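Local coordinates for omega transaminase (Pseudomonas sp., PDB 5LHA), which probably transfers an amino group between amine donors and keto acceptors, using pyridoxal phosphate as cofactor, here held as pyridoxamine phosphate, at residues Ala263-Thr268 against Leu277-Trp282. Residues are numbered along the deposited sequence; the frame is centred on the assembly and turned at random.
Sequences ADEVVT and LGSRGW. With PMP (4'-deoxy-4'-aminopyridoxal-5'-phosphate), chain E.
Glu265 and Thr268, where the chain turns away from the end of strand 260-264, face the short, weakly bonded helix at about 278-281, with the CA atoms of Thr268 and Gly278 5.4 Å apart. No backbone-to-backbone hydrogen bond joins the two segments; the carboxylate of Glu265 bridges them instead, gripped at each oxygen by two donors. OE1 of Glu265 takes the N-H of Gly278 (N to OE1 2.8 Å) through its syn lone pair, while the hydroxyl of Thr268 reaches the same oxygen from 51° above the carboxylate plane. OE2 of Glu265 accepts the N-H of Ser279 (N to OE2 3.0 Å) on the syn side, 20° out of that plane, and the hydroxyl OG of Ser279 meets it at 2.7 Å, nearly head-on to the C-O bond. Because OG of Ser279 lies between its own backbone N and carbonyl carbon (chi1 57°), hydroxyl and amide converge on one oxygen. Leu277 crosses the glutamate chain at about a right angle, its CD2 3.5 Å from CD of Glu265. Leu289 and Leu291 of strand 288-291 also touch the buried Glu265 side chain, and the amides of Gly278 and Ser279 would probably help to stabilise its negative charge. On the cofactor side, Asp264 directs OD2 to N1 of PMP at 2.9 Å and OD1 to the N-H of Val266, forming an Asx turn; His158 also bonds OD2. This aspartate-pyridine pairing at a strand end is the hallmark of fold type I aminotransferases, here with the following glutamate hydrogen-bonded to the short helical turn of a beta-alpha-beta unit.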
loop_
_atom_site.group_PDB
_atom_site.type_symbol
_atom_site.label_atom_id
_atom_site.label_comp_id
_atom_site.label_asym_id
_atom_site.label_seq_id
_atom_site.Cartn_x
_atom_site.Cartn_y
_atom_site.Cartn_z
ATOM N N ALA A 263 -19.655 13.303 -7.586
ATOM C CA ALA A 263 -20.686 12.702 -8.410
ATOM C C ALA A 263 -20.048 12.209 -9.702
ATOM O O ALA A 263 -19.467 12.997 -10.458
ATOM C CB ALA A 263 -21.804 13.697 -8.710
ATOM N N ASP A 264 -20.117 10.904 -9.934
ATOM C CA ASP A 264 -19.688 10.344 -11.209
ATOM C C ASP A 264 -20.859 10.487 -12.170
ATOM O O ASP A 264 -21.797 9.688 -12.159
ATOM C CB ASP A 264 -19.234 8.900 -11.045
ATOM C CG ASP A 264 -18.608 8.335 -12.304
ATOM O OD1 ASP A 264 -18.885 8.842 -13.423
ATOM O OD2 ASP A 264 -17.804 7.395 -12.162
ATOM N N GLU A 265 -20.806 11.524 -12.998
ATOM C CA GLU A 265 -21.873 11.829 -13.934
ATOM C C GLU A 265 -21.521 11.419 -15.357
ATOM O O GLU A 265 -22.159 11.883 -16.307
ATOM C CB GLU A 265 -22.180 13.325 -13.874
ATOM C CG GLU A 265 -22.583 13.844 -12.509
ATOM C CD GLU A 265 -24.085 13.966 -12.337
ATOM O OE1 GLU A 265 -24.839 13.569 -13.253
ATOM O OE2 GLU A 265 -24.517 14.496 -11.297
ATOM N N VAL A 266 -20.552 10.515 -15.520
ATOM C CA VAL A 266 -20.119 10.123 -16.858
ATOM C C VAL A 266 -21.299 9.602 -17.675
ATOM O O VAL A 266 -21.450 9.942 -18.855
ATOM C CB VAL A 266 -18.974 9.096 -16.772
ATOM C CG1 VAL A 266 -18.770 8.413 -18.101
ATOM C CG2 VAL A 266 -17.685 9.764 -16.306
ATOM N N VAL A 267 -22.162 8.794 -17.059
ATOM C CA VAL A 267 -23.335 8.256 -17.750
ATOM C C VAL A 267 -24.548 9.170 -17.591
ATOM O O VAL A 267 -25.256 9.453 -18.567
ATOM C CB VAL A 267 -23.628 6.819 -17.266
ATOM C CG1 VAL A 267 -24.927 6.300 -17.861
ATOM C CG2 VAL A 267 -22.487 5.894 -17.659
ATOM N N THR A 268 -24.808 9.636 -16.361
ATOM C CA THR A 268 -25.972 10.467 -16.058
ATOM C C THR A 268 -25.821 11.912 -16.524
ATOM O O THR A 268 -26.813 12.648 -16.543
ATOM C CB THR A 268 -26.241 10.488 -14.555
ATOM O OG1 THR A 268 -25.077 10.976 -13.880
ATOM C CG2 THR A 268 -26.563 9.088 -14.048
ATOM N N LEU A 277 -28.110 16.860 -14.658
ATOM C CA LEU A 277 -27.252 16.062 -13.799
ATOM C C LEU A 277 -28.109 15.093 -13.006
ATOM O O LEU A 277 -29.254 15.402 -12.658
ATOM C CB LEU A 277 -26.438 16.918 -12.830
ATOM C CG LEU A 277 -25.349 17.817 -13.387
ATOM C CD1 LEU A 277 -24.749 18.635 -12.255
ATOM C CD2 LEU A 277 -24.292 16.969 -14.081
ATOM N N GLY A 278 -27.568 13.895 -12.782
ATOM C CA GLY A 278 -28.207 12.970 -11.864
ATOM C C GLY A 278 -28.244 13.497 -10.441
ATOM O O GLY A 278 -29.221 13.287 -9.718
ATOM N N SER A 279 -27.164 14.162 -10.011
ATOM C CA SER A 279 -27.111 14.734 -8.666
ATOM C C SER A 279 -28.123 15.858 -8.503
ATOM O O SER A 279 -28.812 15.947 -7.482
ATOM C CB SER A 279 -25.710 15.260 -8.379
ATOM O OG SER A 279 -25.356 16.213 -9.359
ATOM N N ARG A 280 -28.202 16.743 -9.495
ATOM C CA ARG A 280 -29.237 17.769 -9.500
ATOM C C ARG A 280 -30.634 17.160 -9.476
ATOM O O ARG A 280 -31.536 17.681 -8.807
ATOM C CB ARG A 280 -29.065 18.666 -10.729
ATOM C CG ARG A 280 -30.028 19.839 -10.775
ATOM C CD ARG A 280 -29.894 20.623 -12.066
ATOM N NE ARG A 280 -28.575 21.242 -12.157
ATOM C CZ ARG A 280 -28.119 21.917 -13.207
ATOM N NH1 ARG A 280 -28.880 22.094 -14.286
ATOM N NH2 ARG A 280 -26.895 22.428 -13.168
ATOM N N GLY A 281 -30.832 16.049 -10.191
ATOM C CA GLY A 281 -32.151 15.436 -10.234
ATOM C C GLY A 281 -32.615 14.940 -8.882
ATOM O O GLY A 281 -33.820 14.852 -8.628
ATOM N N TRP A 282 -31.672 14.607 -8.003
ATOM C CA TRP A 282 -31.929 14.259 -6.609
ATOM C C TRP A 282 -31.914 15.466 -5.682
ATOM O O TRP A 282 -32.049 15.291 -4.467
ATOM C CB TRP A 282 -30.897 13.238 -6.125
ATOM C CG TRP A 282 -30.921 11.939 -6.884
ATOM C CD1 TRP A 282 -29.867 11.344 -7.517
ATOM C CD2 TRP A 282 -32.041 11.057 -7.058
ATOM N NE1 TRP A 282 -30.265 10.159 -8.094
ATOM C CE2 TRP A 282 -31.594 9.960 -7.825
ATOM C CE3 TRP A 282 -33.377 11.089 -6.642
ATOM C CZ2 TRP A 282 -32.437 8.907 -8.182
ATOM C CZ3 TRP A 282 -34.213 10.046 -7.002
ATOM C CH2 TRP A 282 -33.740 8.970 -7.760
HETATM N N1 PMP E . -17.584 6.029 -14.685
HETATM C C2 PMP E . -18.818 5.709 -15.227
HETATM C C2A PMP E . -20.081 5.849 -14.420
HETATM C C3 PMP E . -18.845 4.914 -16.365
HETATM O O3 PMP E . -19.996 4.270 -16.732
HETATM C C4 PMP E . -17.689 4.764 -17.129
HETATM C C4A PMP E . -17.742 3.963 -18.412
HETATM N N4A PMP E . -19.028 3.312 -18.552
HETATM C C5 PMP E . -16.491 5.342 -16.705
HETATM C C6 PMP E . -16.454 5.978 -15.465
HETATM C C5A PMP E . -15.260 5.265 -17.596
HETATM O O4P PMP E . -15.498 5.907 -18.838
HETATM P P PMP E . -14.520 5.728 -20.113
HETATM O O1P PMP E . -14.925 4.437 -20.800
HETATM O O2P PMP E . -14.749 6.891 -21.056
HETATM O O3P PMP E . -13.060 5.644 -19.718
#